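Telomere length regulator taz1 (Schizosaccharomyces pombe, PDB 4ZMI) binds double-stranded telomeric DNA in fission yeast and regulates telomere length and function, the chain here being its helical, TRF-family domain. Local coordinates at residues T105-I108 against D109-D112; V181-Q185 against V186-Q190; L226-N230 against V231-E235. All blocks are in the same frame, centred on the assembly; numbering follows the deposited sequence.

Contact 1: residues T105-I108 against D109-D112; sequences TGLI and DLLD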
ATOM      1  N   THR A 105       6.843  -3.425   1.212  1.00 62.44           N
ATOM      2  CA  THR A 105       6.172  -3.422  -0.079  1.00 55.86           C
ATOM      3  C   THR A 105       5.656  -2.020  -0.402  1.00 55.76           C
ATOM      4  O   THR A 105       5.634  -1.617  -1.558  1.00 56.39           O
ATOM      5  CB  THR A 105       5.059  -4.480  -0.163  1.00 57.62           C
ATOM      6  OG1 THR A 105       4.078  -4.249   0.856  1.00 56.85           O
ATOM      7  CG2 THR A 105       5.658  -5.869   0.025  1.00 58.43           C
ATOM      8  N   GLY A 106       5.256  -1.277   0.625  1.00 48.56           N
ATOM      9  CA  GLY A 106       4.906   0.120   0.449  1.00 55.98           C
ATOM     10  C   GLY A 106       6.090   0.996   0.030  1.00 60.74           C
ATOM     11  O   GLY A 106       6.024   1.644  -1.012  1.00 48.59           O
ATOM     12  N   LEU A 107       7.163   0.987   0.831  1.00 64.92           N
ATOM     13  CA  LEU A 107       8.344   1.850   0.641  1.00 61.02           C
ATOM     14  C   LEU A 107       8.947   1.763  -0.756  1.00 62.91           C
ATOM     15  O   LEU A 107       9.189   2.777  -1.382  1.00 67.23           O
ATOM     16  CB  LEU A 107       9.438   1.469   1.629  1.00 61.74           C
ATOM     17  CG  LEU A 107      10.030   2.407   2.678  1.00 65.37           C
ATOM     18  CD1 LEU A 107      11.460   1.916   3.005  1.00 61.72           C
ATOM     19  CD2 LEU A 107      10.012   3.866   2.263  1.00 66.20           C
ATOM     20  N   ILE A 108       9.199   0.553  -1.243  1.00 66.64           N
ATOM     21  CA  ILE A 108       9.865   0.384  -2.539  1.00 64.94           C
ATOM     22  C   ILE A 108       8.969   0.757  -3.712  1.00 63.32           C
ATOM     23  O   ILE A 108       9.449   0.902  -4.842  1.00 62.49           O
ATOM     24  CB  ILE A 108      10.345  -1.072  -2.778  1.00 64.77           C
ATOM     25  CG1 ILE A 108       9.168  -2.020  -2.999  1.00 57.70           C
ATOM     26  CG2 ILE A 108      11.196  -1.578  -1.633  1.00 69.25           C
ATOM     27  CD1 ILE A 108       9.603  -3.430  -3.274  1.00 64.51           C
ATOM     28  N   ASP A 109       7.665   0.852  -3.454  1.00 55.63           N
ATOM     29  CA  ASP A 109       6.695   1.244  -4.470  1.00 56.84           C
ATOM     30  C   ASP A 109       6.860   2.738  -4.755  1.00 55.13           C
ATOM     31  O   ASP A 109       6.380   3.236  -5.772  1.00 50.61           O
ATOM     32  CB  ASP A 109       5.259   0.918  -4.012  1.00 55.82           C
ATOM     33  CG  ASP A 109       4.232   1.025  -5.137  1.00 60.41           C
ATOM     34  OD1 ASP A 109       4.571   0.723  -6.296  1.00 66.41           O
ATOM     35  OD2 ASP A 109       3.073   1.406  -4.856  1.00 68.09           O
ATOM     36  N   LEU A 110       7.570   3.435  -3.871  1.00 59.50           N
ATOM     37  CA  LEU A 110       7.942   4.835  -4.099  1.00 59.97           C
ATOM     38  C   LEU A 110       8.915   4.958  -5.252  1.00 69.62           C
ATOM     39  O   LEU A 110       9.185   6.061  -5.727  1.00 65.56           O
ATOM     40  CB  LEU A 110       8.601   5.416  -2.857  1.00 58.98           C
ATOM     41  CG  LEU A 110       7.666   5.540  -1.666  1.00 62.86           C
ATOM     42  CD1 LEU A 110       8.467   5.776  -0.399  1.00 62.31           C
ATOM     43  CD2 LEU A 110       6.635   6.649  -1.919  1.00 60.88           C
ATOM     44  N   LEU A 111       9.458   3.821  -5.681  1.00 67.03           N
ATOM     45  CA  LEU A 111      10.426   3.789  -6.771  1.00 68.62           C
ATOM     46  C   LEU A 111       9.756   3.684  -8.142  1.00 67.89           C
ATOM     47  O   LEU A 111      10.426   3.704  -9.170  1.00 62.11           O
ATOM     48  CB  LEU A 111      11.418   2.637  -6.568  1.00 73.63           C
ATOM     49  CG  LEU A 111      12.269   2.699  -5.295  1.00 75.48           C
ATOM     50  CD1 LEU A 111      13.199   1.505  -5.170  1.00 69.39           C
ATOM     51  CD2 LEU A 111      13.066   4.007  -5.255  1.00 82.02           C
ATOM     52  N   ASP A 112       8.432   3.561  -8.157  1.00 66.81           N
ATOM     53  CA  ASP A 112       7.694   3.379  -9.409  1.00 59.68           C
ATOM     54  C   ASP A 112       7.669   4.682 -10.207  1.00 64.20           C
ATOM     55  O   ASP A 112       6.847   5.553  -9.951  1.00 63.10           O
ATOM     56  CB  ASP A 112       6.264   2.901  -9.106  1.00 56.71           C
ATOM     57  CG  ASP A 112       5.352   2.963 -10.317  1.00 57.61           C
ATOM     58  OD1 ASP A 112       5.856   3.022 -11.459  1.00 57.71           O
ATOM     59  OD2 ASP A 112       4.118   2.960 -10.123  1.00 63.25           O
TER
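Leu-107 and Leu-110 meet through their methyl ends, CD2 of Leu-107 lying 3.6 Å from CD1 of Leu-110, with the two side chains slanting across each other three residues apart. Leu-110 has its CG anti to the carbonyl carbon (chi1 -67°), which lays the branch back over the preceding turn, and its CD1 comes to 3.2 Å from Leu-107 O. Leu-111, with the same first torsion, sets its CB 3.1 Å from Ile-108 O.

Three successive i to i+3 backbone bonds join the two segments. Leu-110 N bonds to Leu-107 O at 3.0 Å and Leu-111 N to Ile-108 O at 3.0 Å. Asp-109 N makes a more bent bond of the same kind to Gly-106 O, with an angle of 136° at the hydrogen.

OD2 of Asp-109 accepts a hydrogen bond from the backbone N of Leu-120, in the first turn of helix 118-130, and a carboxylate is an acceptor suited to a helix's first amides. The leucines suit greasy surroundings on several sides: Leu-107 packs on Val-26 and Val-29 of helix 5-35 and Ile-222 of helix 214-229, Leu-110 on Phe-217 and Val-221 of that last helix, and Leu-111 on Phe-46 and Leu-50 of helix 43-50, while Ile-108 touches Asn-62 of helix 52-68.

Contact 2: residues V181-Q185 against V186-Q190; sequences VVCGQ and VWKSQ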
ATOM      1  N   VAL A 181     -19.005  -6.055   1.757  1.00 77.52           N
ATOM      2  CA  VAL A 181     -19.096  -7.321   2.463  1.00 80.01           C
ATOM      3  C   VAL A 181     -17.866  -7.552   3.351  1.00 81.42           C
ATOM      4  O   VAL A 181     -17.962  -8.218   4.389  1.00 81.49           O
ATOM      5  CB  VAL A 181     -19.323  -8.489   1.461  1.00 83.21           C
ATOM      6  CG1 VAL A 181     -18.843  -9.825   2.004  1.00 84.75           C
ATOM      7  CG2 VAL A 181     -20.788  -8.560   1.051  1.00 81.46           C
ATOM      8  N   VAL A 182     -16.719  -6.989   2.967  1.00 67.26           N
ATOM      9  CA  VAL A 182     -15.491  -7.221   3.727  1.00 52.58           C
ATOM     10  C   VAL A 182     -15.019  -6.042   4.571  1.00 61.60           C
ATOM     11  O   VAL A 182     -14.068  -6.171   5.340  1.00 71.54           O
ATOM     12  CB  VAL A 182     -14.342  -7.642   2.815  1.00 55.82           C
ATOM     13  CG1 VAL A 182     -14.791  -8.793   1.929  1.00 58.33           C
ATOM     14  CG2 VAL A 182     -13.872  -6.452   1.960  1.00 56.55           C
ATOM     15  N   CYS A 183     -15.679  -4.898   4.449  1.00 60.30           N
ATOM     16  CA  CYS A 183     -15.172  -3.684   5.085  1.00 67.51           C
ATOM     17  C   CYS A 183     -15.497  -3.571   6.571  1.00 76.27           C
ATOM     18  O   CYS A 183     -16.327  -4.301   7.084  1.00 82.55           O
ATOM     19  CB  CYS A 183     -15.725  -2.459   4.362  1.00 64.64           C
ATOM     20  SG  CYS A 183     -17.521  -2.353   4.405  1.00 70.07           S
ATOM     21  N   GLY A 184     -14.843  -2.634   7.252  1.00 81.46           N
ATOM     22  CA  GLY A 184     -15.201  -2.280   8.616  1.00 82.48           C
ATOM     23  C   GLY A 184     -16.341  -1.272   8.655  1.00 84.09           C
ATOM     24  O   GLY A 184     -16.971  -0.991   7.638  1.00 92.23           O
ATOM     25  N   GLN A 185     -16.598  -0.714   9.829  1.00 82.18           N
ATOM     26  CA  GLN A 185     -17.717   0.197  10.020  1.00 97.06           C
ATOM     27  C   GLN A 185     -17.589   1.471   9.203  1.00 96.11           C
ATOM     28  O   GLN A 185     -18.562   1.932   8.611  1.00105.40           O
ATOM     29  CB  GLN A 185     -17.889   0.564  11.499  1.00110.57           C
ATOM     30  CG  GLN A 185     -19.121   1.422  11.786  1.00121.92           C
ATOM     31  CD  GLN A 185     -19.148   1.970  13.205  1.00130.52           C
ATOM     32  OE1 GLN A 185     -18.385   1.531  14.069  1.00134.48           O
ATOM     33  NE2 GLN A 185     -20.027   2.942  13.448  1.00130.68           N
ATOM     34  N   VAL A 186     -16.393   2.040   9.173  1.00 84.36           N
ATOM     35  CA  VAL A 186     -16.222   3.366   8.604  1.00 76.53           C
ATOM     36  C   VAL A 186     -16.592   3.402   7.129  1.00 75.51           C
ATOM     37  O   VAL A 186     -17.171   4.376   6.648  1.00 78.91           O
ATOM     38  CB  VAL A 186     -14.789   3.862   8.781  1.00 78.57           C
ATOM     39  CG1 VAL A 186     -14.687   5.305   8.327  1.00 79.49           C
ATOM     40  CG2 VAL A 186     -14.369   3.736  10.236  1.00 81.06           C
ATOM     41  N   TRP A 187     -16.266   2.328   6.417  1.00 75.02           N
ATOM     42  CA  TRP A 187     -16.468   2.282   4.978  1.00 75.50           C
ATOM     43  C   TRP A 187     -17.923   2.445   4.605  1.00 81.70           C
ATOM     44  O   TRP A 187     -18.262   3.252   3.744  1.00 80.54           O
ATOM     45  CB  TRP A 187     -15.949   0.975   4.416  1.00 62.60           C
ATOM     46  CG  TRP A 187     -16.021   0.877   2.920  1.00 53.79           C
ATOM     47  CD1 TRP A 187     -17.065   0.404   2.173  1.00 57.83           C
ATOM     48  CD2 TRP A 187     -14.991   1.218   1.994  1.00 48.20           C
ATOM     49  NE1 TRP A 187     -16.747   0.438   0.840  1.00 51.54           N
ATOM     50  CE2 TRP A 187     -15.476   0.933   0.703  1.00 45.61           C
ATOM     51  CE3 TRP A 187     -13.711   1.753   2.126  1.00 57.58           C
ATOM     52  CZ2 TRP A 187     -14.731   1.174  -0.444  1.00 53.64           C
ATOM     53  CZ3 TRP A 187     -12.962   1.981   0.982  1.00 59.82           C
ATOM     54  CH2 TRP A 187     -13.473   1.692  -0.284  1.00 55.63           C
ATOM     55  N   LYS A 188     -18.782   1.664   5.241  1.00 89.99           N
ATOM     56  CA  LYS A 188     -20.213   1.816   5.034  1.00 94.69           C
ATOM     57  C   LYS A 188     -20.735   3.097   5.678  1.00 95.53           C
ATOM     58  O   LYS A 188     -21.453   3.867   5.039  1.00103.13           O
ATOM     59  CB  LYS A 188     -20.976   0.611   5.586  1.00100.61           C
ATOM     60  CG  LYS A 188     -20.817  -0.661   4.768  1.00104.09           C
ATOM     61  CD  LYS A 188     -22.167  -1.277   4.418  1.00113.79           C
ATOM     62  CE  LYS A 188     -22.978  -0.369   3.494  1.00122.69           C
ATOM     63  NZ  LYS A 188     -24.229  -1.024   3.004  1.00129.15           N
ATOM     64  N   SER A 189     -20.364   3.329   6.935  1.00 92.25           N
ATOM     65  CA  SER A 189     -20.942   4.423   7.719  1.00 92.86           C
ATOM     66  C   SER A 189     -20.713   5.808   7.118  1.00 90.37           C
ATOM     67  O   SER A 189     -21.629   6.642   7.076  1.00 93.63           O
ATOM     68  CB  SER A 189     -20.398   4.401   9.148  1.00 98.93           C
ATOM     69  OG  SER A 189     -19.083   4.924   9.198  1.00100.90           O
ATOM     70  N   GLN A 190     -19.490   6.069   6.667  1.00 73.60           N
ATOM     71  CA  GLN A 190     -19.210   7.386   6.123  1.00 76.55           C
ATOM     72  C   GLN A 190     -19.273   7.405   4.615  1.00 70.42           C
ATOM     73  O   GLN A 190     -18.765   8.330   3.988  1.00 68.56           O
ATOM     74  CB  GLN A 190     -17.888   7.960   6.649  1.00 73.70           C
ATOM     75  CG  GLN A 190     -18.052   8.634   8.005  1.00 94.45           C
ATOM     76  CD  GLN A 190     -16.764   9.230   8.522  1.00106.84           C
ATOM     77  OE1 GLN A 190     -16.347  10.302   8.086  1.00112.26           O
ATOM     78  NE2 GLN A 190     -16.118   8.535   9.457  1.00109.82           N
TER
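A Cys sulfur-aromatic contact joins Cys-183 to Trp-187 where the chain leaves helix 176-182 and turns into helix 185-189. The sulfur approaches obliquely, SG lying 4.4 Å from the centroid of the five-membered ring of Trp-187 and 55° off its normal. Its nearest ring atom is CD1 of Trp-187, at 3.6 Å from SG. The beta carbons press closer, CB of Cys-183 being 3.4 Å from CB of Trp-187, so a small, polarisable residue fits beside the base of the indole. Cys-183 has SG between its backbone N and carbonyl carbon (chi1 61°), a rotation that also brings SG to 3.7 Å from CG of Lys-188, whose aliphatic part flanks the sulfur.

One hydrogen bond joins the segments, within the short helix: Ser-189 N gives its proton to Gln-185 O at 2.8 Å, with an angle of 162° at the hydrogen. It is a regular i to i+4 helical bond. Gln-185 and Ser-189, both polar, suit the exposed side of this helix, and the CG of Gln-185 passes 4.2 Å from CB of Ser-189.

The buried indole reaches Leu-128 and Leu-129 of helix 118-130, Leu-179 of helix 176-182, and Ile-192, Cys-193 and Leu-196 of helix 192-203. An alanine in place of Trp-187 would remove it and is likely to leave the sulfur without its aromatic partner and open a gap against those leucines. Through this one ring the short helix is linked to all three neighbouring helices.

Contact 3: residues L226-N230 against V231-E235; sequences LEFKN and VRRLE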
ATOM      1  N   LEU A 226       4.135   4.037   9.167  1.00 84.33           N
ATOM      2  CA  LEU A 226       4.586   3.913  10.548  1.00 87.81           C
ATOM      3  C   LEU A 226       3.416   3.888  11.524  1.00 93.65           C
ATOM      4  O   LEU A 226       3.389   3.045  12.416  1.00100.58           O
ATOM      5  CB  LEU A 226       5.559   5.034  10.914  1.00 93.00           C
ATOM      6  CG  LEU A 226       7.003   4.880  10.437  1.00 91.56           C
ATOM      7  CD1 LEU A 226       7.784   6.159  10.680  1.00 90.93           C
ATOM      8  CD2 LEU A 226       7.670   3.717  11.129  1.00 92.73           C
ATOM      9  N   GLU A 227       2.459   4.805  11.361  1.00 92.19           N
ATOM     10  CA  GLU A 227       1.214   4.774  12.137  1.00 99.01           C
ATOM     11  C   GLU A 227       0.545   3.415  12.013  1.00106.04           C
ATOM     12  O   GLU A 227       0.137   2.820  13.008  1.00108.38           O
ATOM     13  CB  GLU A 227       0.207   5.804  11.630  1.00103.34           C
ATOM     14  CG  GLU A 227       0.699   7.217  11.480  1.00109.24           C
ATOM     15  CD  GLU A 227      -0.387   8.122  10.937  1.00112.46           C
ATOM     16  OE1 GLU A 227      -1.560   7.961  11.342  1.00109.39           O
ATOM     17  OE2 GLU A 227      -0.069   8.981  10.092  1.00116.99           O
ATOM     18  N   PHE A 228       0.406   2.954  10.770  1.00108.22           N
ATOM     19  CA  PHE A 228      -0.172   1.648  10.465  1.00113.78           C
ATOM     20  C   PHE A 228       0.557   0.597  11.304  1.00120.13           C
ATOM     21  O   PHE A 228      -0.077  -0.256  11.920  1.00122.88           O
ATOM     22  CB  PHE A 228      -0.030   1.365   8.958  1.00108.75           C
ATOM     23  CG  PHE A 228      -1.011   0.343   8.395  1.00108.28           C
ATOM     24  CD1 PHE A 228      -1.339   0.369   7.045  1.00103.64           C
ATOM     25  CD2 PHE A 228      -1.579  -0.649   9.184  1.00109.78           C
ATOM     26  CE1 PHE A 228      -2.219  -0.556   6.496  1.00 97.46           C
ATOM     27  CE2 PHE A 228      -2.468  -1.587   8.630  1.00 99.26           C
ATOM     28  CZ  PHE A 228      -2.776  -1.537   7.292  1.00 95.67           C
ATOM     29  N   LYS A 229       1.884   0.702  11.368  1.00124.81           N
ATOM     30  CA  LYS A 229       2.727  -0.311  12.016  1.00128.59           C
ATOM     31  C   LYS A 229       2.545  -0.428  13.537  1.00126.86           C
ATOM     32  O   LYS A 229       2.950  -1.425  14.135  1.00129.81           O
ATOM     33  CB  LYS A 229       4.211  -0.108  11.663  1.00134.43           C
ATOM     34  CG  LYS A 229       5.055  -1.387  11.737  1.00137.17           C
ATOM     35  CD  LYS A 229       6.473  -1.203  11.189  1.00136.17           C
ATOM     36  CE  LYS A 229       7.392  -0.504  12.183  1.00134.86           C
ATOM     37  NZ  LYS A 229       8.813  -0.518  11.727  1.00132.93           N
ATOM     38  N   ASN A 230       1.947   0.576  14.168  1.00121.21           N
ATOM     39  CA  ASN A 230       1.600   0.425  15.579  1.00119.41           C
ATOM     40  C   ASN A 230       0.087   0.450  15.840  1.00113.87           C
ATOM     41  O   ASN A 230      -0.372   0.889  16.891  1.00113.61           O
ATOM     42  CB  ASN A 230       2.383   1.396  16.479  1.00123.27           C
ATOM     43  CG  ASN A 230       2.065   2.850  16.198  1.00125.67           C
ATOM     44  OD1 ASN A 230       1.477   3.181  15.175  1.00126.80           O
ATOM     45  ND2 ASN A 230       2.465   3.731  17.111  1.00126.65           N
ATOM     46  N   VAL A 231      -0.676  -0.046  14.869  1.00105.15           N
ATOM     47  CA  VAL A 231      -2.121  -0.214  15.007  1.00 95.49           C
ATOM     48  C   VAL A 231      -2.490  -1.704  14.978  1.00 97.30           C
ATOM     49  O   VAL A 231      -1.987  -2.450  14.142  1.00 97.36           O
ATOM     50  CB  VAL A 231      -2.866   0.520  13.879  1.00 77.46           C
ATOM     51  CG1 VAL A 231      -4.318   0.073  13.806  1.00 72.30           C
ATOM     52  CG2 VAL A 231      -2.781   2.009  14.081  1.00 73.78           C
ATOM     53  N   ARG A 232      -3.349  -2.141  15.894  1.00101.23           N
ATOM     54  CA  ARG A 232      -3.795  -3.534  15.894  1.00112.30           C
ATOM     55  C   ARG A 232      -4.931  -3.752  14.897  1.00119.34           C
ATOM     56  O   ARG A 232      -6.081  -3.393  15.158  1.00125.49           O
ATOM     57  CB  ARG A 232      -4.210  -3.989  17.296  1.00113.02           C
ATOM     58  CG  ARG A 232      -3.363  -5.126  17.829  1.00115.55           C
ATOM     59  CD  ARG A 232      -3.662  -5.410  19.288  1.00124.19           C
ATOM     60  NE  ARG A 232      -2.839  -6.505  19.797  1.00130.95           N
ATOM     61  CZ  ARG A 232      -2.706  -6.815  21.084  1.00139.28           C
ATOM     62  NH1 ARG A 232      -3.338  -6.106  22.014  1.00143.18           N
ATOM     63  NH2 ARG A 232      -1.933  -7.833  21.445  1.00140.63           N
ATOM     64  N   ARG A 233      -4.603  -4.340  13.751  1.00114.59           N
ATOM     65  CA  ARG A 233      -5.586  -4.490  12.689  1.00110.24           C
ATOM     66  C   ARG A 233      -6.382  -5.783  12.805  1.00108.18           C
ATOM     67  O   ARG A 233      -7.593  -5.794  12.578  1.00112.65           O
ATOM     68  CB  ARG A 233      -4.931  -4.373  11.313  1.00109.95           C
ATOM     69  CG  ARG A 233      -5.029  -2.983  10.696  1.00108.68           C
ATOM     70  CD  ARG A 233      -6.471  -2.508  10.598  1.00112.25           C
ATOM     71  NE  ARG A 233      -6.561  -1.133  10.105  1.00124.38           N
ATOM     72  CZ  ARG A 233      -6.990  -0.094  10.824  1.00129.40           C
ATOM     73  NH1 ARG A 233      -7.391  -0.270  12.075  1.00139.41           N
ATOM     74  NH2 ARG A 233      -7.031   1.121  10.289  1.00119.44           N
ATOM     75  N   LEU A 234      -5.709  -6.867  13.173  1.00100.45           N
ATOM     76  CA  LEU A 234      -6.401  -8.144  13.313  1.00 97.20           C
ATOM     77  C   LEU A 234      -7.375  -8.123  14.495  1.00 99.78           C
ATOM     78  O   LEU A 234      -6.988  -8.313  15.644  1.00 98.86           O
ATOM     79  CB  LEU A 234      -5.406  -9.305  13.371  1.00 90.51           C
ATOM     80  CG  LEU A 234      -4.578  -9.360  12.073  1.00 84.33           C
ATOM     81  CD1 LEU A 234      -3.542 -10.468  12.075  1.00 87.67           C
ATOM     82  CD2 LEU A 234      -5.468  -9.470  10.832  1.00 71.34           C
ATOM     83  N   GLU A 235      -8.642  -7.870  14.171  1.00101.13           N
ATOM     84  CA  GLU A 235      -9.709  -7.642  15.140  1.00 97.11           C
ATOM     85  C   GLU A 235      -9.333  -6.609  16.208  1.00105.07           C
ATOM     86  O   GLU A 235      -8.692  -6.925  17.213  1.00108.53           O
ATOM     87  CB  GLU A 235     -10.159  -8.949  15.775  1.00100.10           C
ATOM     88  CG  GLU A 235     -11.394  -8.809  16.651  1.00115.15           C
ATOM     89  CD  GLU A 235     -12.687  -8.862  15.864  1.00119.27           C
ATOM     90  OE1 GLU A 235     -12.671  -9.395  14.739  1.00117.06           O
ATOM     91  OE2 GLU A 235     -13.721  -8.382  16.375  1.00123.29           O
TER
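Phe-228 O receives the backbone N of Val-231 at 3.0 Å, with an angle of 152° at the hydrogen. This is near the end of helix 214-229, after which the chain leaves helical geometry. A lysine is well placed to meet carbonyls at a helix C-terminal end, and NZ of Lys-99, on helix 95-107, makes a second, weak bond to Phe-228 O as well as a hydrogen bond to Val-231 O.

Val-231 reaches back with CG2 to the last helical turn. With CG2 anti to its carbonyl carbon, that methyl comes to 3.2 Å from Glu-227 O, and CB stands 3.5 Å from Phe-228 O. A beta-branched residue suits the extended backbone here, and its methyl and CB lie against these oxygens.

Two residues later the chain returns to the ring of Phe-228: its CE2 is 3.6 Å from CG of Arg-233. The side chains run at about a right angle, the ring and guanidinium planes are 57° apart, and the approach is oblique. Arg-233 is bent at chi2 (-56°), and it is its methylene carbon that meets the ring. Phe-228 also touches Gln-102 of helix 95-107 and Ile-123 and Ala-127 of helix 118-130.

Arginine thus serves two purposes, CG of its aliphatic stem touching the ring obliquely while its NH1 forms a long, weak ion pair with Glu-133. Carbonyls served by a lysine and a charge carried on a greasy stem imply that the tail is held to the domain by mixed polar and apolar forces.

From the N terminus, contact 1 comes first, where helix 95-107 runs out into the loop before helix 118-130. Contact 2 follows, at the bend from helix 176-182 into helix 185-189, and contact 3 lies where helix 214-229 gives way to the C-terminal tail. Each is local and closes a turn of a few residues; they stand in series, neither nested nor crossed. None touches another, and even contact 2 and contact 3 keep their nearest atoms about 8 Å apart. Helix 118-130 borders all three contacts. Helix 95-107 links contacts 1 and 3 within this all-helical domain, as does helix 214-229, which packs on contact 1 and carries contact 3.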